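Local coordinates for conserved Archaeal protein (Sulfolobus acidocaldarius, PDB 4OPC), which reduces the double bonds of geranylgeranyl chains in archaeal membrane lipid precursors, using FAD as cofactor, to give saturated phytanyl lipids, at residues Thr293-Ile307 with Tyr337-Phe351. Sequence-based numbering, arbitrary orientation. Where two conformers were deposited one is given.
With PGT ((1S)-2-{[{[(2R)-2,3-dihydroxypropyl]oxy}(hydroxy)phosphoryl]oxy}-1-[(palmitoyloxy)methyl]ethyl stearate), chain C.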
loop_
_atom_site.group_PDB
_atom_site.type_symbol
_atom_site.label_atom_id
_atom_site.label_comp_id
_atom_site.label_asym_id
_atom_site.label_seq_id
_atom_site.Cartn_x
_atom_site.Cartn_y
_atom_site.Cartn_z
ATOM N N THR A 293 -3.104 3.720 -0.053
ATOM C CA THR A 293 -3.336 2.881 1.131
ATOM C C THR A 293 -2.101 2.143 1.716
ATOM O O THR A 293 -2.192 1.446 2.722
ATOM C CB THR A 293 -4.496 1.905 0.887
ATOM O OG1 THR A 293 -4.264 1.177 -0.329
ATOM C CG2 THR A 293 -5.804 2.672 0.754
ATOM N N VAL A 294 -0.941 2.351 1.131
ATOM C CA VAL A 294 0.237 1.573 1.484
ATOM C C VAL A 294 0.841 2.013 2.821
ATOM O O VAL A 294 0.888 3.215 3.127
ATOM C CB VAL A 294 1.271 1.743 0.380
ATOM C CG1 VAL A 294 2.559 0.995 0.705
ATOM C CG2 VAL A 294 0.684 1.264 -0.945
ATOM N N ASN A 295 1.297 1.048 3.618
ATOM C CA ASN A 295 2.030 1.344 4.854
ATOM C C ASN A 295 3.299 2.164 4.555
ATOM O O ASN A 295 4.171 1.715 3.808
ATOM C CB ASN A 295 2.419 0.034 5.534
ATOM C CG ASN A 295 3.002 0.242 6.903
ATOM O OD1 ASN A 295 4.098 0.805 7.054
ATOM N ND2 ASN A 295 2.284 -0.207 7.921
ATOM N N PRO A 296 3.408 3.380 5.112
ATOM C CA PRO A 296 4.546 4.232 4.729
ATOM C C PRO A 296 5.916 3.761 5.220
ATOM O O PRO A 296 6.928 4.185 4.659
ATOM C CB PRO A 296 4.207 5.594 5.368
ATOM C CG PRO A 296 2.706 5.569 5.492
ATOM C CD PRO A 296 2.352 4.141 5.805
ATOM N N VAL A 297 5.964 2.929 6.248
ATOM C CA VAL A 297 7.252 2.512 6.792
ATOM C C VAL A 297 7.765 1.225 6.158
ATOM O O VAL A 297 8.954 1.111 5.864
ATOM C CB VAL A 297 7.212 2.418 8.312
ATOM C CG1 VAL A 297 8.437 1.679 8.841
ATOM C CG2 VAL A 297 7.177 3.818 8.902
ATOM N N HIS A 298 6.889 0.253 5.925
ATOM C CA HIS A 298 7.378 -0.970 5.293
ATOM C C HIS A 298 6.992 -1.164 3.832
ATOM O O HIS A 298 7.521 -2.053 3.187
ATOM C CB HIS A 298 7.120 -2.233 6.137
ATOM C CG HIS A 298 5.676 -2.558 6.371
ATOM N ND1 HIS A 298 4.747 -2.653 5.358
ATOM C CD2 HIS A 298 5.018 -2.873 7.513
ATOM C CE1 HIS A 298 3.575 -2.991 5.868
ATOM N NE2 HIS A 298 3.712 -3.129 7.175
ATOM N N GLY A 299 6.097 -0.335 3.302
ATOM C CA GLY A 299 5.773 -0.403 1.892
ATOM C C GLY A 299 4.768 -1.480 1.521
ATOM O O GLY A 299 4.462 -1.658 0.345
ATOM N N GLY A 300 4.240 -2.185 2.519
ATOM C CA GLY A 300 3.244 -3.218 2.253
ATOM C C GLY A 300 1.875 -2.622 1.991
ATOM O O GLY A 300 1.345 -1.862 2.799
ATOM N N GLY A 301 1.293 -2.974 0.851
ATOM C CA GLY A 301 0.006 -2.430 0.456
ATOM C C GLY A 301 -1.052 -3.427 0.027
ATOM O O GLY A 301 -2.171 -3.010 -0.218
ATOM N N LYS A 302 -0.731 -4.713 -0.087
ATOM C CA LYS A 302 -1.782 -5.652 -0.469
ATOM C C LYS A 302 -2.803 -5.855 0.649
ATOM O O LYS A 302 -4.011 -5.883 0.392
ATOM C CB LYS A 302 -1.182 -6.964 -0.960
ATOM C CG LYS A 302 -0.842 -6.898 -2.441
ATOM C CD LYS A 302 -0.255 -8.196 -2.960
ATOM C CE LYS A 302 -0.317 -8.232 -4.487
ATOM N NZ LYS A 302 0.464 -7.118 -5.123
ATOM N N GLY A 303 -2.340 -5.967 1.890
ATOM C CA GLY A 303 -3.259 -6.068 3.019
ATOM C C GLY A 303 -4.151 -4.850 3.173
ATOM O O GLY A 303 -5.377 -4.960 3.286
ATOM N N SER A 304 -3.545 -3.672 3.141
ATOM C CA SER A 304 -4.316 -2.450 3.275
ATOM C C SER A 304 -5.213 -2.204 2.048
ATOM O O SER A 304 -6.300 -1.634 2.185
ATOM C CB SER A 304 -3.389 -1.274 3.564
ATOM O OG SER A 304 -2.307 -1.252 2.640
ATOM N N ALA A 305 -4.789 -2.656 0.868
ATOM C CA ALA A 305 -5.676 -2.636 -0.299
ATOM C C ALA A 305 -6.943 -3.420 0.000
ATOM O O ALA A 305 -8.046 -2.955 -0.290
ATOM C CB ALA A 305 -4.985 -3.231 -1.511
ATOM N N MET A 306 -6.789 -4.624 0.551
ATOM C CA MET A 306 -7.956 -5.431 0.930
ATOM C C MET A 306 -8.823 -4.749 1.990
ATOM O O MET A 306 -10.047 -4.793 1.905
ATOM C CB MET A 306 -7.537 -6.822 1.394
ATOM C CG MET A 306 -6.886 -7.644 0.279
ATOM S SD MET A 306 -6.701 -9.383 0.677
ATOM C CE MET A 306 -5.400 -9.172 1.858
ATOM N N ILE A 307 -8.194 -4.113 2.975
ATOM C CA ILE A 307 -8.956 -3.354 3.960
ATOM C C ILE A 307 -9.762 -2.264 3.252
ATOM O O ILE A 307 -10.943 -2.073 3.531
ATOM C CB ILE A 307 -8.036 -2.732 5.025
ATOM C CG1 ILE A 307 -7.333 -3.829 5.837
ATOM C CG2 ILE A 307 -8.848 -1.809 5.926
ATOM C CD1 ILE A 307 -6.319 -3.282 6.851
ATOM N N TYR A 337 -12.077 3.340 6.951
ATOM C CA TYR A 337 -10.677 3.148 6.583
ATOM C C TYR A 337 -9.701 3.798 7.556
ATOM O O TYR A 337 -8.685 3.189 7.903
ATOM C CB TYR A 337 -10.377 3.590 5.141
ATOM C CG TYR A 337 -8.977 3.201 4.789
ATOM C CD1 TYR A 337 -8.668 1.886 4.453
ATOM C CD2 TYR A 337 -7.933 4.109 4.883
ATOM C CE1 TYR A 337 -7.363 1.508 4.183
ATOM C CE2 TYR A 337 -6.631 3.731 4.617
ATOM C CZ TYR A 337 -6.353 2.424 4.273
ATOM O OH TYR A 337 -5.068 2.015 4.025
ATOM N N VAL A 338 -9.995 5.020 7.991
ATOM C CA VAL A 338 -9.137 5.674 8.981
ATOM C C VAL A 338 -9.082 4.869 10.283
ATOM O O VAL A 338 -8.000 4.682 10.846
ATOM C CB VAL A 338 -9.568 7.138 9.226
ATOM C CG1 VAL A 338 -8.828 7.720 10.415
ATOM C CG2 VAL A 338 -9.315 7.976 7.966
ATOM N N ASN A 339 -10.212 4.339 10.732
ATOM C CA ASN A 339 -10.206 3.508 11.935
ATOM C C ASN A 339 -9.409 2.213 11.756
ATOM O O ASN A 339 -8.679 1.793 12.654
ATOM C CB ASN A 339 -11.628 3.171 12.380
ATOM C CG ASN A 339 -12.356 4.362 12.975
ATOM O OD1 ASN A 339 -11.737 5.342 13.384
ATOM N ND2 ASN A 339 -13.680 4.275 13.035
ATOM N N GLU A 340 -9.539 1.576 10.595
ATOM C CA GLU A 340 -8.926 0.266 10.397
ATOM C C GLU A 340 -7.443 0.316 10.042
ATOM O O GLU A 340 -6.726 -0.652 10.304
ATOM C CB GLU A 340 -9.669 -0.520 9.301
ATOM C CG GLU A 340 -11.128 -0.862 9.612
ATOM C CD GLU A 340 -11.289 -1.877 10.737
ATOM O OE1 GLU A 340 -10.290 -2.510 11.133
ATOM O OE2 GLU A 340 -12.427 -2.045 11.220
ATOM N N TYR A 341 -6.987 1.406 9.425
ATOM C CA TYR A 341 -5.606 1.479 8.944
ATOM C C TYR A 341 -5.080 2.899 8.737
ATOM O O TYR A 341 -3.890 3.151 8.962
ATOM C CB TYR A 341 -5.459 0.696 7.635
ATOM C CG TYR A 341 -4.081 0.129 7.396
ATOM C CD1 TYR A 341 -3.727 -1.113 7.906
ATOM C CD2 TYR A 341 -3.130 0.830 6.656
ATOM C CE1 TYR A 341 -2.468 -1.652 7.683
ATOM C CE2 TYR A 341 -1.871 0.305 6.429
ATOM C CZ TYR A 341 -1.539 -0.936 6.949
ATOM O OH TYR A 341 -0.292 -1.482 6.732
ATOM N N GLY A 342 -5.932 3.824 8.304
ATOM C CA GLY A 342 -5.469 5.133 7.872
ATOM C C GLY A 342 -4.836 6.014 8.938
ATOM O O GLY A 342 -3.879 6.731 8.649
ATOM N N ALA A 343 -5.343 5.963 10.166
ATOM C CA ALA A 343 -4.775 6.768 11.246
ATOM C C ALA A 343 -3.363 6.286 11.544
ATOM O O ALA A 343 -2.434 7.087 11.717
ATOM C CB ALA A 343 -5.647 6.686 12.490
ATOM N N LYS A 344 -3.196 4.972 11.602
ATOM C CA LYS A 344 -1.869 4.380 11.731
ATOM C C LYS A 344 -0.942 4.807 10.597
ATOM O O LYS A 344 0.223 5.136 10.830
ATOM C CB LYS A 344 -1.974 2.858 11.750
ATOM C CG LYS A 344 -0.677 2.181 11.347
ATOM C CD LYS A 344 -0.746 0.717 11.551
ATOM C CE LYS A 344 -1.819 0.101 10.697
ATOM N NZ LYS A 344 -1.792 -1.343 10.960
ATOM N N GLN A 345 -1.451 4.802 9.366
ATOM C CA GLN A 345 -0.672 5.242 8.226
ATOM C C GLN A 345 -0.163 6.645 8.400
ATOM O O GLN A 345 0.975 6.941 8.052
ATOM C CB GLN A 345 -1.536 5.262 6.972
ATOM C CG GLN A 345 -1.441 4.079 6.099
ATOM C CD GLN A 345 -2.296 4.269 4.865
ATOM O OE1 GLN A 345 -3.469 3.960 4.879
ATOM N NE2 GLN A 345 -1.718 4.828 3.814
ATOM N N ALA A 346 -1.017 7.533 8.896
ATOM C CA ALA A 346 -0.636 8.932 9.060
ATOM C C ALA A 346 0.531 9.065 10.033
ATOM O O ALA A 346 1.489 9.798 9.784
ATOM C CB ALA A 346 -1.820 9.754 9.545
ATOM N N SER A 347 0.446 8.366 11.159
ATOM C CA SER A 347 1.531 8.325 12.128
ATOM C C SER A 347 2.820 7.817 11.483
ATOM O O SER A 347 3.913 8.361 11.704
ATOM C CB SER A 347 1.136 7.405 13.282
ATOM O OG SER A 347 2.161 7.325 14.256
ATOM N N LEU A 348 2.694 6.766 10.685
ATOM C CA LEU A 348 3.857 6.165 10.042
ATOM C C LEU A 348 4.422 7.031 8.919
ATOM O O LEU A 348 5.596 6.904 8.581
ATOM C CB LEU A 348 3.528 4.756 9.563
ATOM C CG LEU A 348 3.292 3.786 10.719
ATOM C CD1 LEU A 348 2.877 2.438 10.157
ATOM C CD2 LEU A 348 4.532 3.652 11.618
ATOM N N ASP A 349 3.605 7.922 8.359
ATOM C CA ASP A 349 4.068 8.879 7.348
ATOM C C ASP A 349 5.123 9.794 8.000
ATOM O O ASP A 349 6.174 10.071 7.422
ATOM C CB ASP A 349 2.837 9.635 6.798
ATOM C CG ASP A 349 3.109 10.471 5.551
ATOM O OD1 ASP A 349 4.282 10.699 5.173
ATOM O OD2 ASP A 349 2.113 10.942 4.966
ATOM N N ILE A 350 4.866 10.228 9.232
ATOM C CA ILE A 350 5.835 11.000 10.016
ATOM C C ILE A 350 7.087 10.169 10.298
ATOM O O ILE A 350 8.223 10.611 10.076
ATOM C CB ILE A 350 5.224 11.443 11.370
ATOM C CG1 ILE A 350 4.120 12.480 11.153
ATOM C CG2 ILE A 350 6.289 12.006 12.286
ATOM C CD1 ILE A 350 4.615 13.825 10.657
ATOM N N PHE A 351 6.888 8.950 10.791
ATOM C CA PHE A 351 8.009 8.103 11.177
ATOM C C PHE A 351 8.915 7.792 9.982
ATOM O O PHE A 351 10.144 7.879 10.092
ATOM C CB PHE A 351 7.482 6.837 11.874
ATOM C CG PHE A 351 8.532 6.035 12.590
ATOM C CD1 PHE A 351 9.478 6.642 13.402
ATOM C CD2 PHE A 351 8.535 4.658 12.494
ATOM C CE1 PHE A 351 10.435 5.884 14.064
ATOM C CE2 PHE A 351 9.488 3.902 13.161
ATOM C CZ PHE A 351 10.428 4.524 13.956
HETATM C C48 PGT C . 11.422 3.560 4.288
HETATM C C47 PGT C . 10.102 3.954 3.657
HETATM C C46 PGT C . 9.979 3.293 2.299
HETATM C C45 PGT C . 10.134 1.793 2.453
HETATM C C44 PGT C . 9.419 1.066 1.334
HETATM C C43 PGT C . 10.429 0.519 0.342
HETATM C C42 PGT C . 9.680 -0.049 -0.842
HETATM C C41 PGT C . 8.920 -1.261 -0.366
HETATM C C40 PGT C . 8.711 -2.230 -1.504
HETATM C C39 PGT C . 8.632 -3.614 -0.902
HETATM C C38 PGT C . 7.526 -3.657 0.122
HETATM C C37 PGT C . 7.576 -4.987 0.835
HETATM C C36 PGT C . 6.399 -5.057 1.777
HETATM C C35 PGT C . 6.566 -6.197 2.755
HETATM C C34 PGT C . 5.337 -6.264 3.641
HETATM C C33 PGT C . 5.565 -7.154 4.843
HETATM C C32 PGT C . 4.307 -7.927 5.192
HETATM C C31 PGT C . 3.312 -7.095 5.986
HETATM O O31 PGT C . 2.172 -7.014 5.567
HETATM O O2 PGT C . 3.675 -6.414 7.175
HETATM C C2 PGT C . 3.311 -7.022 8.401
HETATM C C1 PGT C . 1.870 -6.766 8.792
HETATM O O3P PGT C . 1.011 -6.257 7.790
HETATM P P PGT C . 0.373 -4.822 8.011
HETATM O O1P PGT C . 1.493 -3.984 8.587
HETATM O O2P PGT C . -0.127 -4.218 6.707
HETATM O O4P PGT C . -0.842 -4.836 9.040
HETATM C C4 PGT C . -1.102 -5.923 9.905
HETATM C C5 PGT C . -2.233 -5.605 10.856
HETATM O O5 PGT C . -3.265 -6.550 10.691
HETATM C C6 PGT C . -2.755 -4.216 10.574
HETATM O O6 PGT C . -4.024 -4.265 9.963
HETATM C C3 PGT C . 4.109 -6.461 9.564
HETATM O O3 PGT C . 5.484 -6.752 9.493
HETATM C C11 PGT C . 6.281 -5.723 10.032
HETATM O O11 PGT C . 5.970 -5.206 11.087
HETATM C C12 PGT C . 7.516 -5.253 9.292
HETATM C C13 PGT C . 8.450 -4.514 10.227
HETATM C C14 PGT C . 9.658 -4.041 9.445
HETATM C C15 PGT C . 9.488 -2.591 9.045
HETATM C C16 PGT C . 10.752 -2.079 8.386
HETATM C C17 PGT C . 11.156 -0.781 9.052
HETATM C C18 PGT C . 12.565 -0.396 8.652
HETATM C C19 PGT C . 13.061 0.721 9.549
HETATM C C20 PGT C . 13.331 0.207 10.950
HETATM C C21 PGT C . 14.777 0.471 11.320
HETATM C C22 PGT C . 14.907 0.727 12.806
HETATM C C23 PGT C . 16.150 1.556 13.049
HETATM C C24 PGT C . 16.169 2.067 14.473
HETATM C C25 PGT C . 16.350 3.569 14.474
HETATM C C26 PGT C . 15.246 4.216 15.284
#
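The hydroxyl of Tyr341 joins loop to lipid: it receives a hydrogen bond from Asn295 ND2 at 3.1 Å, lying in the amide plane, and donates to phosphate oxygen O2P of PGT at 2.7 Å. Asn295 OD1 serves the loop, accepting from the backbone N of Val297 and of His298, an Asx turn extended to an Asx motif. Histidine suits position 298 because its ring, one face over Asn295 CG, accepts at ND1 from Gly300 N and donates through NE2 to PGT O1P (2.8 Å, 166°); His56 NE2 is also hydrogen-bonded to PGT. At the wider pi-type turn 338-342, chi1 of -152° swings the Tyr341 ring across to the loop. Small Ser304 fits over one face, its CB 3.8 Å from the ring centroid in a CH-pi contact and its OG bonded to Thr293 O; Lys344 CE covers the opposite face. A phenylalanine here would probably keep the ring packing but deprive Asn295 ND2 and the phosphate of their shared partner. Within its helix, Tyr337 OH donates to Gln345 OE1, which sets the hydroxyl 3.2 Å from Thr293 CB. Compact Pro296 rests on the helix backbone, its CG 3.4 Å from Gln345 O. Branched Ile307 bridges the helices, CD1 3.5 Å from Tyr341 CD1 and CG2 against Tyr337 and Glu340. Segments 302-307 and 337-351 run roughly antiparallel (141°), with helices 16-25 and 54-60 against the former and helix 410-425 against the latter.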